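Local coordinates for OHCU decarboxylase (Arabidopsis thaliana, PDB 2Q37), which completes urate breakdown, hydrolysing 5-hydroxyisourate to OHCU and decarboxylating this stereoselectively to (S)-allantoin, the second step belonging to the N-terminal domain described here, at residues S37-A40 / K41-T45; N64-N67 / V68-L72; K148-Y151 / E152-P155; G47-T50 / S51-I55; A106-A110 / S111-E115. One frame throughout, in Å; residues are numbered along the deposited sequence.

Contact 1: S37-A40 / K41-T45; sequences SEFA and KQMST
Glu38 and Gln42, one turn apart on helix 37-44, are joined through backbone and side chains, an i to i+4 pair in the part of the OHCU decarboxylase domain required for BRI1 binding. The Glu38 chain leaves CB next to the Asp70 carboxylate and runs with CG anti to the backbone N (chi1 -170°), then bends at the next bond, so that the carboxylate turns toward Gln42. Its CG comes within 3.3 Å of Gln42 NE2. Beyond CD the two oxygens part: OE1 lies beside the aliphatic end of Lys41, 3.9 Å from CE, whereas OE2 takes a hydrogen bond of 2.8 Å from Gln42 NE2. That somewhat bent bond uses the anti lone pair of OE2, with the carboxylate and amide planes 48° apart. Beneath it, Gln42 N donates to Glu38 O at 2.9 Å. On the neighbouring helix face, Met43, a selenomethionine, makes a Met-aromatic contact with Phe39, its SE 4.8 Å from the ring centroid and oblique to it; both also pack on Ala58. Within this turn the carboxylate is thus hydrogen-bonded by a neutral amide, and the lysine charge, with Lys41 NZ 5.3 Å from Glu38 OE1, probably adds only a weaker attraction.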
loop_
_atom_site.group_PDB
_atom_site.type_symbol
_atom_site.label_atom_id
_atom_site.label_comp_id
_atom_site.label_asym_id
_atom_site.label_seq_id
_atom_site.Cartn_x
_atom_site.Cartn_y
_atom_site.Cartn_z
ATOM N N SER A 37 0.840 15.215 -0.766
ATOM C CA SER A 37 1.064 16.362 0.103
ATOM C C SER A 37 2.442 16.251 0.743
ATOM O O SER A 37 3.194 17.227 0.799
ATOM C CB SER A 37 -0.008 16.406 1.190
ATOM O OG SER A 37 -1.309 16.471 0.621
ATOM N N GLU A 38 2.763 15.046 1.211
ATOM C CA GLU A 38 4.037 14.766 1.863
ATOM C C GLU A 38 5.220 14.994 0.924
ATOM O O GLU A 38 6.215 15.604 1.306
ATOM C CB GLU A 38 4.048 13.325 2.380
ATOM C CG GLU A 38 5.225 13.011 3.281
ATOM C CD GLU A 38 5.440 14.089 4.337
ATOM O OE1 GLU A 38 4.452 14.492 4.999
ATOM O OE2 GLU A 38 6.600 14.529 4.502
ATOM N N PHE A 39 5.109 14.499 -0.304
ATOM C CA PHE A 39 6.173 14.666 -1.286
ATOM C C PHE A 39 6.369 16.160 -1.568
ATOM O O PHE A 39 7.503 16.649 -1.642
ATOM C CB PHE A 39 5.829 13.906 -2.579
ATOM C CG PHE A 39 6.715 14.251 -3.738
ATOM C CD1 PHE A 39 6.448 15.374 -4.529
ATOM C CD2 PHE A 39 7.848 13.488 -4.019
ATOM C CE1 PHE A 39 7.295 15.737 -5.582
ATOM C CE2 PHE A 39 8.707 13.841 -5.072
ATOM C CZ PHE A 39 8.427 14.970 -5.854
ATOM N N ALA A 40 5.258 16.879 -1.719
ATOM C CA ALA A 40 5.309 18.314 -1.979
ATOM C C ALA A 40 6.005 18.990 -0.804
ATOM O O ALA A 40 6.922 19.786 -0.991
ATOM C CB ALA A 40 3.891 18.878 -2.152
ATOM N N LYS A 41 5.565 18.650 0.403
ATOM C CA LYS A 41 6.130 19.209 1.622
ATOM C C LYS A 41 7.647 19.004 1.710
ATOM O O LYS A 41 8.410 19.963 1.842
ATOM C CB LYS A 41 5.458 18.568 2.839
ATOM C CG LYS A 41 5.858 19.185 4.176
ATOM C CD LYS A 41 5.230 18.449 5.365
ATOM C CE LYS A 41 3.706 18.307 5.235
ATOM N NZ LYS A 41 2.991 19.603 5.050
ATOM N N GLN A 42 8.078 17.750 1.636
ATOM C CA GLN A 42 9.493 17.429 1.731
ATOM C C GLN A 42 10.318 18.085 0.644
ATOM O O GLN A 42 11.507 18.343 0.819
ATOM C CB GLN A 42 9.694 15.914 1.696
ATOM C CG GLN A 42 9.201 15.214 2.952
ATOM C CD GLN A 42 9.524 13.734 2.963
ATOM O OE1 GLN A 42 10.672 13.343 2.757
ATOM N NE2 GLN A 42 8.512 12.903 3.210
HETATM N N MSE A 43 9.687 18.361 -0.484
HETATM C CA MSE A 43 10.398 18.992 -1.578
HETATM C C MSE A 43 10.459 20.510 -1.352
HETATM O O MSE A 43 11.467 21.148 -1.666
HETATM C CB MSE A 43 9.702 18.670 -2.903
HETATM C CG MSE A 43 10.638 18.568 -4.113
HETATM SE SE MSE A 43 11.754 16.962 -4.186
HETATM C CE MSE A 43 12.717 17.371 -5.821
ATOM N N SER A 44 9.385 21.080 -0.800
ATOM C CA SER A 44 9.321 22.519 -0.532
ATOM C C SER A 44 10.503 22.966 0.308
ATOM O O SER A 44 11.005 24.083 0.152
ATOM C CB SER A 44 8.027 22.886 0.208
ATOM O OG SER A 44 6.946 23.087 -0.684
ATOM N N THR A 45 10.947 22.088 1.200
ATOM C CA THR A 45 12.066 22.398 2.077
ATOM C C THR A 45 13.333 21.670 1.652
ATOM O O THR A 45 13.930 20.921 2.428
ATOM C CB THR A 45 11.747 22.020 3.525
ATOM O OG1 THR A 45 11.680 20.593 3.640
ATOM C CG2 THR A 45 10.410 22.627 3.940
#

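Contact 2: N64-N67 / V68-L72; sequences NQVN and VTDWL
Asn67 and Asp70 form a capping box at the start of helix 68-76, each side chain answering the other's backbone. Asp70 OD2 accepts from Asn67 N at 2.9 Å, met on its anti side and 29° out of the carboxylate plane. In return Asn67 OD1 receives Asp70 N at 3.1 Å and, weakly, Thr69 N, although the exact place of OD1 is less sure. With chi1 at 62°, Asn67 CG sits between its backbone N and carbonyl carbon, which brings the amide over the first turn; amide and carboxylate stack with planes 15° apart. Asn67 O is also engaged: Trp71 N donates to it at 3.2 Å, and Asp70 N adds a weak bond. The remaining amide group, ND2, makes a weak bond to Lys126 O of the second subunit. Outside the box, Val66 CG2 rests 3.8 Å from Trp71 CD1, a hydrophobic staple spanning the cap, while Trp71 NE1 is satisfied by Trp62 O. The cap lies where the chain passes from helix 51-64 into helix 68-76, with helix 37-44 against Val66 and Asp70, helix 155-178 under Trp71, and the second subunit packed on Val68.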
loop_
_atom_site.group_PDB
_atom_site.type_symbol
_atom_site.label_atom_id
_atom_site.label_comp_id
_atom_site.label_asym_id
_atom_site.label_seq_id
_atom_site.Cartn_x
_atom_site.Cartn_y
_atom_site.Cartn_z
ATOM N N ASN A 64 11.713 6.175 -1.187
ATOM C CA ASN A 64 12.169 5.764 0.133
ATOM C C ASN A 64 11.686 6.582 1.328
ATOM O O ASN A 64 11.934 6.191 2.469
ATOM C CB ASN A 64 13.696 5.726 0.160
ATOM C CG ASN A 64 14.280 5.058 -1.056
ATOM O OD1 ASN A 64 13.928 3.930 -1.387
ATOM N ND2 ASN A 64 15.181 5.751 -1.733
ATOM N N GLN A 65 10.999 7.700 1.100
ATOM C CA GLN A 65 10.549 8.510 2.233
ATOM C C GLN A 65 9.045 8.626 2.438
ATOM O O GLN A 65 8.557 8.550 3.566
ATOM C CB GLN A 65 11.160 9.910 2.160
ATOM C CG GLN A 65 12.666 9.917 2.281
ATOM C CD GLN A 65 13.167 8.934 3.336
ATOM O OE1 GLN A 65 12.756 8.978 4.507
ATOM N NE2 GLN A 65 14.060 8.038 2.921
ATOM N N VAL A 66 8.299 8.822 1.366
ATOM C CA VAL A 66 6.869 8.928 1.511
ATOM C C VAL A 66 6.300 7.517 1.713
ATOM O O VAL A 66 6.820 6.545 1.154
ATOM C CB VAL A 66 6.268 9.604 0.272
ATOM C CG1 VAL A 66 6.846 11.031 0.139
ATOM C CG2 VAL A 66 6.582 8.774 -0.977
ATOM N N ASN A 67 5.252 7.389 2.523
ATOM C CA ASN A 67 4.680 6.066 2.757
ATOM C C ASN A 67 3.586 5.697 1.749
ATOM O O ASN A 67 3.185 6.512 0.922
ATOM C CB ASN A 67 4.150 5.943 4.198
ATOM C CG ASN A 67 3.038 6.930 4.515
ATOM O OD1 ASN A 67 2.042 7.055 3.775
ATOM N ND2 ASN A 67 3.191 7.630 5.642
ATOM N N VAL A 68 3.127 4.455 1.816
ATOM C CA VAL A 68 2.109 3.950 0.903
ATOM C C VAL A 68 0.875 4.833 0.872
ATOM O O VAL A 68 0.228 4.993 -0.163
ATOM C CB VAL A 68 1.735 2.514 1.288
ATOM C CG1 VAL A 68 0.507 2.058 0.531
ATOM C CG2 VAL A 68 2.937 1.594 0.984
ATOM N N THR A 69 0.561 5.421 2.015
ATOM C CA THR A 69 -0.605 6.303 2.123
ATOM C C THR A 69 -0.444 7.536 1.224
ATOM O O THR A 69 -1.412 8.024 0.641
ATOM C CB THR A 69 -0.805 6.748 3.577
ATOM O OG1 THR A 69 -1.208 5.615 4.361
ATOM C CG2 THR A 69 -1.865 7.823 3.662
ATOM N N ASP A 70 0.790 8.027 1.125
ATOM C CA ASP A 70 1.104 9.174 0.300
ATOM C C ASP A 70 1.010 8.780 -1.177
ATOM O O ASP A 70 0.557 9.572 -2.002
ATOM C CB ASP A 70 2.509 9.683 0.636
ATOM C CG ASP A 70 2.628 10.152 2.084
ATOM O OD1 ASP A 70 1.654 10.794 2.578
ATOM O OD2 ASP A 70 3.694 9.886 2.714
ATOM N N TRP A 71 1.438 7.557 -1.508
ATOM C CA TRP A 71 1.360 7.087 -2.883
ATOM C C TRP A 71 -0.106 7.102 -3.314
ATOM O O TRP A 71 -0.445 7.512 -4.431
ATOM C CB TRP A 71 1.886 5.645 -3.016
ATOM C CG TRP A 71 3.391 5.489 -3.062
ATOM C CD1 TRP A 71 4.325 6.485 -2.955
ATOM C CD2 TRP A 71 4.127 4.263 -3.203
ATOM N NE1 TRP A 71 5.588 5.955 -3.017
ATOM C CE2 TRP A 71 5.498 4.596 -3.166
ATOM C CE3 TRP A 71 3.760 2.923 -3.357
ATOM C CZ2 TRP A 71 6.511 3.633 -3.275
ATOM C CZ3 TRP A 71 4.763 1.959 -3.469
ATOM C CH2 TRP A 71 6.127 2.322 -3.424
ATOM N N LEU A 72 -0.969 6.636 -2.415
ATOM C CA LEU A 72 -2.408 6.556 -2.690
ATOM C C LEU A 72 -3.051 7.926 -2.881
ATOM O O LEU A 72 -3.943 8.091 -3.729
ATOM C CB LEU A 72 -3.123 5.806 -1.569
ATOM C CG LEU A 72 -2.655 4.360 -1.363
ATOM C CD1 LEU A 72 -3.502 3.714 -0.239
ATOM C CD2 LEU A 72 -2.770 3.563 -2.689
#

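Contact 3: K148-Y151 / E152-P155; sequences KERY and ENRP
A type I beta turn from Arg150 to Asn153 takes the chain out of helix 140-150 and into the short connection leading to helix 155-178, two helices of the all-helical OHCU decarboxylase domain. The turn is closed by Asn153 N, which donates to Arg150 O at 3.0 Å. One residue earlier, Glu152 N reaches Glu149 O at 3.2 Å with a nearly straight N-H. Both donors stand above the plane of the carbonyl they meet, that of Asn153 by 56°, as the chain swings away from the helical path. The side chains around this backbone frame diverge. Arg150 reaches toward helix 155-178 and the pocket wall, where NE forms a salt bridge with Glu158 and NH1 a hydrogen bond with Ile132 O. Its side chain also packs on Phe131 and Ile133, both of which bind (S)-allantoin, and lies about 7 Å from the bound molecule at the nearest atoms; this is consistent with a second-shell position behind the pocket wall. Tyr151 leaves on another side, with CG anti to its backbone N (chi1 -170°), and packs its ring on helix 110-127, edge-to-face with Trp119 and in a cation-pi contact with Lys126. Glu152, exposed, bends at its second torsion and folds back beside Tyr151, ring and carboxylate planes standing 68° apart. The link between these two side chains is loose: Glu152 OE2 comes no closer than 4.1 Å to Tyr151 CD2.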
loop_
_atom_site.group_PDB
_atom_site.type_symbol
_atom_site.label_atom_id
_atom_site.label_comp_id
_atom_site.label_asym_id
_atom_site.label_seq_id
_atom_site.Cartn_x
_atom_site.Cartn_y
_atom_site.Cartn_z
ATOM N N LYS A 148 -5.737 -3.960 -19.166
ATOM C CA LYS A 148 -6.201 -5.354 -19.144
ATOM C C LYS A 148 -5.060 -6.274 -18.717
ATOM O O LYS A 148 -5.246 -7.209 -17.929
ATOM C CB LYS A 148 -6.675 -5.797 -20.527
ATOM C CG LYS A 148 -8.065 -5.355 -20.906
ATOM C CD LYS A 148 -8.373 -5.800 -22.322
ATOM C CE LYS A 148 -9.748 -5.331 -22.752
ATOM N NZ LYS A 148 -9.778 -5.095 -24.230
ATOM N N GLU A 149 -3.878 -6.008 -19.258
ATOM C CA GLU A 149 -2.699 -6.790 -18.940
ATOM C C GLU A 149 -2.467 -6.689 -17.425
ATOM O O GLU A 149 -2.500 -7.691 -16.708
ATOM C CB GLU A 149 -1.492 -6.217 -19.694
ATOM C CG GLU A 149 -0.375 -7.193 -19.985
ATOM C CD GLU A 149 -0.612 -8.006 -21.265
ATOM O OE1 GLU A 149 -1.704 -8.614 -21.402
ATOM O OE2 GLU A 149 0.300 -8.042 -22.132
ATOM N N ARG A 150 -2.267 -5.464 -16.939
ATOM C CA ARG A 150 -1.986 -5.231 -15.523
ATOM C C ARG A 150 -3.050 -5.704 -14.547
ATOM O O ARG A 150 -2.763 -5.914 -13.365
ATOM C CB ARG A 150 -1.681 -3.748 -15.296
ATOM C CG ARG A 150 -0.302 -3.349 -15.812
ATOM C CD ARG A 150 -0.112 -1.847 -15.854
ATOM N NE ARG A 150 -0.407 -1.229 -14.569
ATOM C CZ ARG A 150 -0.209 0.053 -14.308
ATOM N NH1 ARG A 150 0.293 0.850 -15.246
ATOM N NH2 ARG A 150 -0.530 0.536 -13.113
ATOM N N TYR A 151 -4.265 -5.886 -15.042
ATOM C CA TYR A 151 -5.361 -6.334 -14.207
ATOM C C TYR A 151 -5.064 -7.698 -13.542
ATOM O O TYR A 151 -5.574 -8.007 -12.457
ATOM C CB TYR A 151 -6.631 -6.429 -15.050
ATOM C CG TYR A 151 -7.878 -6.662 -14.225
ATOM C CD1 TYR A 151 -8.430 -5.639 -13.462
ATOM C CD2 TYR A 151 -8.491 -7.909 -14.193
ATOM C CE1 TYR A 151 -9.561 -5.853 -12.689
ATOM C CE2 TYR A 151 -9.622 -8.133 -13.420
ATOM C CZ TYR A 151 -10.148 -7.104 -12.674
ATOM O OH TYR A 151 -11.253 -7.323 -11.896
ATOM N N GLU A 152 -4.232 -8.500 -14.191
ATOM C CA GLU A 152 -3.874 -9.824 -13.689
ATOM C C GLU A 152 -2.699 -9.859 -12.705
ATOM O O GLU A 152 -2.200 -10.937 -12.374
ATOM C CB GLU A 152 -3.550 -10.757 -14.864
ATOM C CG GLU A 152 -4.592 -11.826 -15.139
ATOM C CD GLU A 152 -5.923 -11.254 -15.581
ATOM O OE1 GLU A 152 -5.917 -10.402 -16.497
ATOM O OE2 GLU A 152 -6.969 -11.663 -15.020
ATOM N N ASN A 153 -2.243 -8.699 -12.254
ATOM C CA ASN A 153 -1.128 -8.640 -11.318
ATOM C C ASN A 153 -1.659 -8.725 -9.895
ATOM O O ASN A 153 -2.842 -8.493 -9.655
ATOM C CB ASN A 153 -0.369 -7.317 -11.488
ATOM C CG ASN A 153 0.452 -7.266 -12.765
ATOM O OD1 ASN A 153 0.727 -6.190 -13.300
ATOM N ND2 ASN A 153 0.860 -8.425 -13.252
ATOM N N ARG A 154 -0.787 -9.067 -8.954
ATOM C CA ARG A 154 -1.174 -9.125 -7.545
ATOM C C ARG A 154 -1.313 -7.662 -7.103
ATOM O O ARG A 154 -0.548 -6.808 -7.538
ATOM C CB ARG A 154 -0.061 -9.758 -6.692
ATOM C CG ARG A 154 0.411 -11.177 -7.041
ATOM C CD ARG A 154 1.603 -11.533 -6.130
ATOM N NE ARG A 154 1.286 -11.276 -4.717
ATOM C CZ ARG A 154 2.170 -10.915 -3.785
ATOM N NH1 ARG A 154 3.456 -10.763 -4.094
ATOM N NH2 ARG A 154 1.760 -10.681 -2.543
ATOM N N PRO A 155 -2.281 -7.352 -6.229
ATOM C CA PRO A 155 -2.421 -5.959 -5.790
ATOM C C PRO A 155 -1.114 -5.299 -5.320
ATOM O O PRO A 155 -0.881 -4.117 -5.591
ATOM C CB PRO A 155 -3.449 -6.059 -4.667
ATOM C CG PRO A 155 -4.361 -7.145 -5.168
ATOM C CD PRO A 155 -3.363 -8.186 -5.673
#

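Contact 4: G47-T50 / S51-I55; sequences GPLT and SQEAI
Thr50 and Glu53 meet at the N-terminal turn of helix 51-64 in the OHCU decarboxylase domain, where the hydroxyl of the first is directed at the carboxylate of the second. Thr50 OG1 donates to Glu53 OE1 over 3.0 Å, though the position of OE1 is less certain because it is crowded by a neighbour in the model. The other bond of this first shell belongs to the backbone: Ala54 N donates to Thr50 O at 3.1 Å, and Ala54 CB lies 3.3 Å from the same oxygen. Thr50 is thus tied to the first helical turn by its carbonyl and, if OE1 is rightly placed, by its hydroxyl. Leu49, at the end of the region required for BRI1 binding, contributes the apolar part, its CB resting 3.5 Å from Glu53 CB; the closer approach of its end to the carboxylate is doubtful.

What sets up these contacts is the shape of the two chains. A chi1 of 42° puts Thr50 OG1 between the backbone N and the carbonyl carbon, turned in toward the helix. Glu53 swings its CG beside its own backbone N and then extends, so that its carboxylate reaches back to Leu49 and Thr50. Farther along, Glu53 O accepts from Thr57 OG1, another polar link in the same helix. This surface corner, away from the allantoin site, follows the loop from helix 37-44, and on the inner side helix 155-178 lies against it, with Phe178 on Ser51 and Ala54, and Glu171 and Met174 on Ile55.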
loop_
_atom_site.group_PDB
_atom_site.type_symbol
_atom_site.label_atom_id
_atom_site.label_comp_id
_atom_site.label_asym_id
_atom_site.label_seq_id
_atom_site.Cartn_x
_atom_site.Cartn_y
_atom_site.Cartn_z
ATOM N N GLY A 47 17.137 22.307 -0.288
ATOM C CA GLY A 47 18.084 23.317 -0.729
ATOM C C GLY A 47 18.134 23.339 -2.246
ATOM O O GLY A 47 18.710 22.437 -2.853
ATOM N N PRO A 48 17.551 24.366 -2.889
ATOM C CA PRO A 48 17.528 24.491 -4.352
ATOM C C PRO A 48 18.717 23.873 -5.095
ATOM O O PRO A 48 19.875 24.072 -4.722
ATOM C CB PRO A 48 17.427 25.998 -4.558
ATOM C CG PRO A 48 16.528 26.401 -3.425
ATOM C CD PRO A 48 17.105 25.621 -2.254
ATOM N N LEU A 49 18.412 23.107 -6.139
ATOM C CA LEU A 49 19.440 22.473 -6.959
ATOM C C LEU A 49 19.037 22.500 -8.423
ATOM O O LEU A 49 17.910 22.865 -8.761
ATOM C CB LEU A 49 19.694 21.019 -6.533
ATOM C CG LEU A 49 20.935 20.705 -5.680
ATOM C CD1 LEU A 49 22.089 21.610 -6.101
ATOM C CD2 LEU A 49 20.629 20.903 -4.202
ATOM N N THR A 50 19.966 22.107 -9.288
ATOM C CA THR A 50 19.716 22.096 -10.719
ATOM C C THR A 50 18.511 21.251 -11.091
ATOM O O THR A 50 17.886 20.615 -10.239
ATOM C CB THR A 50 20.939 21.582 -11.488
ATOM O OG1 THR A 50 21.495 20.454 -10.801
ATOM C CG2 THR A 50 21.979 22.684 -11.612
ATOM N N SER A 51 18.179 21.260 -12.375
ATOM C CA SER A 51 17.049 20.489 -12.856
ATOM C C SER A 51 17.374 19.000 -12.751
ATOM O O SER A 51 16.473 18.166 -12.727
ATOM C CB SER A 51 16.740 20.853 -14.310
ATOM O OG SER A 51 15.605 20.143 -14.776
ATOM N N GLN A 52 18.663 18.679 -12.669
ATOM C CA GLN A 52 19.097 17.293 -12.590
ATOM C C GLN A 52 19.115 16.736 -11.181
ATOM O O GLN A 52 18.690 15.608 -10.955
ATOM C CB GLN A 52 20.485 17.134 -13.188
ATOM C CG GLN A 52 20.837 15.695 -13.450
ATOM C CD GLN A 52 19.983 15.103 -14.548
ATOM O OE1 GLN A 52 20.071 15.520 -15.707
ATOM N NE2 GLN A 52 19.145 14.134 -14.194
ATOM N N GLU A 53 19.625 17.515 -10.234
ATOM C CA GLU A 53 19.675 17.061 -8.849
ATOM C C GLU A 53 18.266 17.011 -8.266
ATOM O O GLU A 53 17.978 16.218 -7.369
ATOM C CB GLU A 53 20.559 17.992 -8.014
ATOM C CG GLU A 53 22.049 17.673 -8.068
ATOM C CD GLU A 53 22.906 18.825 -7.547
ATOM O OE1 GLU A 53 22.876 19.906 -8.180
ATOM O OE2 GLU A 53 23.600 18.656 -6.513
ATOM N N ALA A 54 17.393 17.863 -8.790
ATOM C CA ALA A 54 16.018 17.914 -8.330
ATOM C C ALA A 54 15.328 16.598 -8.674
ATOM O O ALA A 54 14.533 16.090 -7.891
ATOM C CB ALA A 54 15.295 19.072 -8.984
ATOM N N ILE A 55 15.634 16.053 -9.849
ATOM C CA ILE A 55 15.049 14.792 -10.290
ATOM C C ILE A 55 15.441 13.678 -9.313
ATOM O O ILE A 55 14.575 12.982 -8.771
ATOM C CB ILE A 55 15.545 14.405 -11.714
ATOM C CG1 ILE A 55 15.223 15.523 -12.713
ATOM C CG2 ILE A 55 14.879 13.101 -12.174
ATOM C CD1 ILE A 55 13.792 15.534 -13.234
#

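Contact 5: A106-A110 / S111-E115; sequences ATTSA and SALQE
Ser109 O, at the start of helix 110-127, is held by Leu113 N in an almost straight bond of 2.9 Å, 173° at the hydrogen. Thr108 OG1 donates weakly to the same oxygen at 3.4 Å. Ser109 is the N-cap of the helix: its OG accepts from Ala112 N at 3.2 Å. The hydroxyl is placed for this by a chi1 of 69°, which holds OG between the backbone N and the carbonyl carbon, and it also touches Ala112 CB at 3.4 Å. Since Ala112 carries no side-chain acceptor to return the bond, the cap works in one direction and is not a capping box. Thr108 and Leu113 occupy the places of a hydrophobic staple across it; their side chains cross at about a right angle, with Thr108 CG2 3.8 Å from Leu113 CD1 and OG1 on the same leucine methyl. Next along the turn, Gln114 N makes a weak bond to Ala110 O. His140 of helix 140-150 packs on both Thr108 and Ala112, joining this surface helix start to the next helix. A neutral hydroxyl thus caps the first turn, so the cap itself brings no formal charge to the helix end.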
loop_
_atom_site.group_PDB
_atom_site.type_symbol
_atom_site.label_atom_id
_atom_site.label_comp_id
_atom_site.label_asym_id
_atom_site.label_seq_id
_atom_site.Cartn_x
_atom_site.Cartn_y
_atom_site.Cartn_z
ATOM N N ALA A 106 -6.213 12.957 -29.548
ATOM C CA ALA A 106 -6.078 13.305 -30.950
ATOM C C ALA A 106 -6.129 11.999 -31.781
ATOM O O ALA A 106 -5.989 12.031 -33.007
ATOM C CB ALA A 106 -4.749 14.021 -31.177
ATOM N N THR A 107 -6.325 10.856 -31.122
ATOM C CA THR A 107 -6.368 9.575 -31.829
ATOM C C THR A 107 -7.411 8.631 -31.251
ATOM O O THR A 107 -7.526 7.486 -31.683
ATOM C CB THR A 107 -5.004 8.816 -31.750
ATOM O OG1 THR A 107 -4.687 8.538 -30.373
ATOM C CG2 THR A 107 -3.874 9.627 -32.386
ATOM N N THR A 108 -8.169 9.100 -30.269
ATOM C CA THR A 108 -9.146 8.237 -29.627
ATOM C C THR A 108 -10.273 7.773 -30.535
ATOM O O THR A 108 -10.339 8.135 -31.713
ATOM C CB THR A 108 -9.765 8.920 -28.408
ATOM O OG1 THR A 108 -10.446 7.943 -27.611
ATOM C CG2 THR A 108 -10.757 9.976 -28.851
ATOM N N SER A 109 -11.151 6.955 -29.957
ATOM C CA SER A 109 -12.317 6.398 -30.629
ATOM C C SER A 109 -13.347 6.091 -29.544
ATOM O O SER A 109 -12.989 5.771 -28.408
ATOM C CB SER A 109 -11.954 5.109 -31.371
ATOM O OG SER A 109 -11.655 4.050 -30.476
ATOM N N ALA A 110 -14.624 6.196 -29.889
ATOM C CA ALA A 110 -15.689 5.930 -28.928
ATOM C C ALA A 110 -15.554 4.517 -28.344
ATOM O O ALA A 110 -15.840 4.289 -27.167
ATOM C CB ALA A 110 -17.044 6.102 -29.601
ATOM N N SER A 111 -15.105 3.573 -29.165
ATOM C CA SER A 111 -14.951 2.199 -28.702
ATOM C C SER A 111 -13.891 2.088 -27.588
ATOM O O SER A 111 -14.115 1.427 -26.560
ATOM C CB SER A 111 -14.581 1.288 -29.874
ATOM O OG SER A 111 -14.693 -0.077 -29.500
ATOM N N ALA A 112 -12.743 2.730 -27.802
ATOM C CA ALA A 112 -11.667 2.725 -26.818
ATOM C C ALA A 112 -12.134 3.449 -25.543
ATOM O O ALA A 112 -11.927 2.963 -24.423
ATOM C CB ALA A 112 -10.439 3.405 -27.390
ATOM N N LEU A 113 -12.774 4.603 -25.712
ATOM C CA LEU A 113 -13.266 5.357 -24.568
ATOM C C LEU A 113 -14.304 4.564 -23.800
ATOM O O LEU A 113 -14.518 4.794 -22.614
ATOM C CB LEU A 113 -13.860 6.682 -25.025
ATOM C CG LEU A 113 -12.774 7.738 -25.177
ATOM C CD1 LEU A 113 -13.150 8.764 -26.220
ATOM C CD2 LEU A 113 -12.539 8.371 -23.821
ATOM N N GLN A 114 -14.933 3.615 -24.483
ATOM C CA GLN A 114 -15.959 2.788 -23.875
ATOM C C GLN A 114 -15.378 1.707 -22.982
ATOM O O GLN A 114 -15.656 1.667 -21.776
ATOM C CB GLN A 114 -16.808 2.135 -24.955
ATOM C CG GLN A 114 -18.275 2.497 -24.869
ATOM C CD GLN A 114 -18.854 2.283 -23.483
ATOM O OE1 GLN A 114 -18.716 3.130 -22.592
ATOM N NE2 GLN A 114 -19.502 1.144 -23.292
ATOM N N GLU A 115 -14.595 0.812 -23.568
ATOM C CA GLU A 115 -13.995 -0.234 -22.769
ATOM C C GLU A 115 -13.249 0.398 -21.597
ATOM O O GLU A 115 -13.349 -0.065 -20.462
ATOM C CB GLU A 115 -13.035 -1.072 -23.611
ATOM C CG GLU A 115 -13.742 -2.020 -24.550
ATOM C CD GLU A 115 -12.836 -3.127 -25.047
ATOM O OE1 GLU A 115 -12.274 -3.863 -24.204
ATOM O OE2 GLU A 115 -12.691 -3.268 -26.281
#

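In the fold
All five contacts are local, yet their settings differ. Contact 2 is buried and contact 1 partly so, whereas contacts 3, 4 and 5 lie at the surface. Three mark helix starts: contact 2 by a reciprocal box that includes a carboxylate, contact 4 by a less certain threonine-glutamate pair, contact 5 by a serine hydroxyl. Contact 1 runs within a helix, and contact 3 leaves one. Contacts 1, 2 and 4 cluster, contact 1 packing on both others; contacts 3 and 5, in successive helices, are joined by the salt bridge of Lys148 with Glu115. Contacts 2 and 3 both reach the second subunit, and Arg150 of contact 3 comes within about 7 Å of the bound allantoin, closer than contacts 2 and 5.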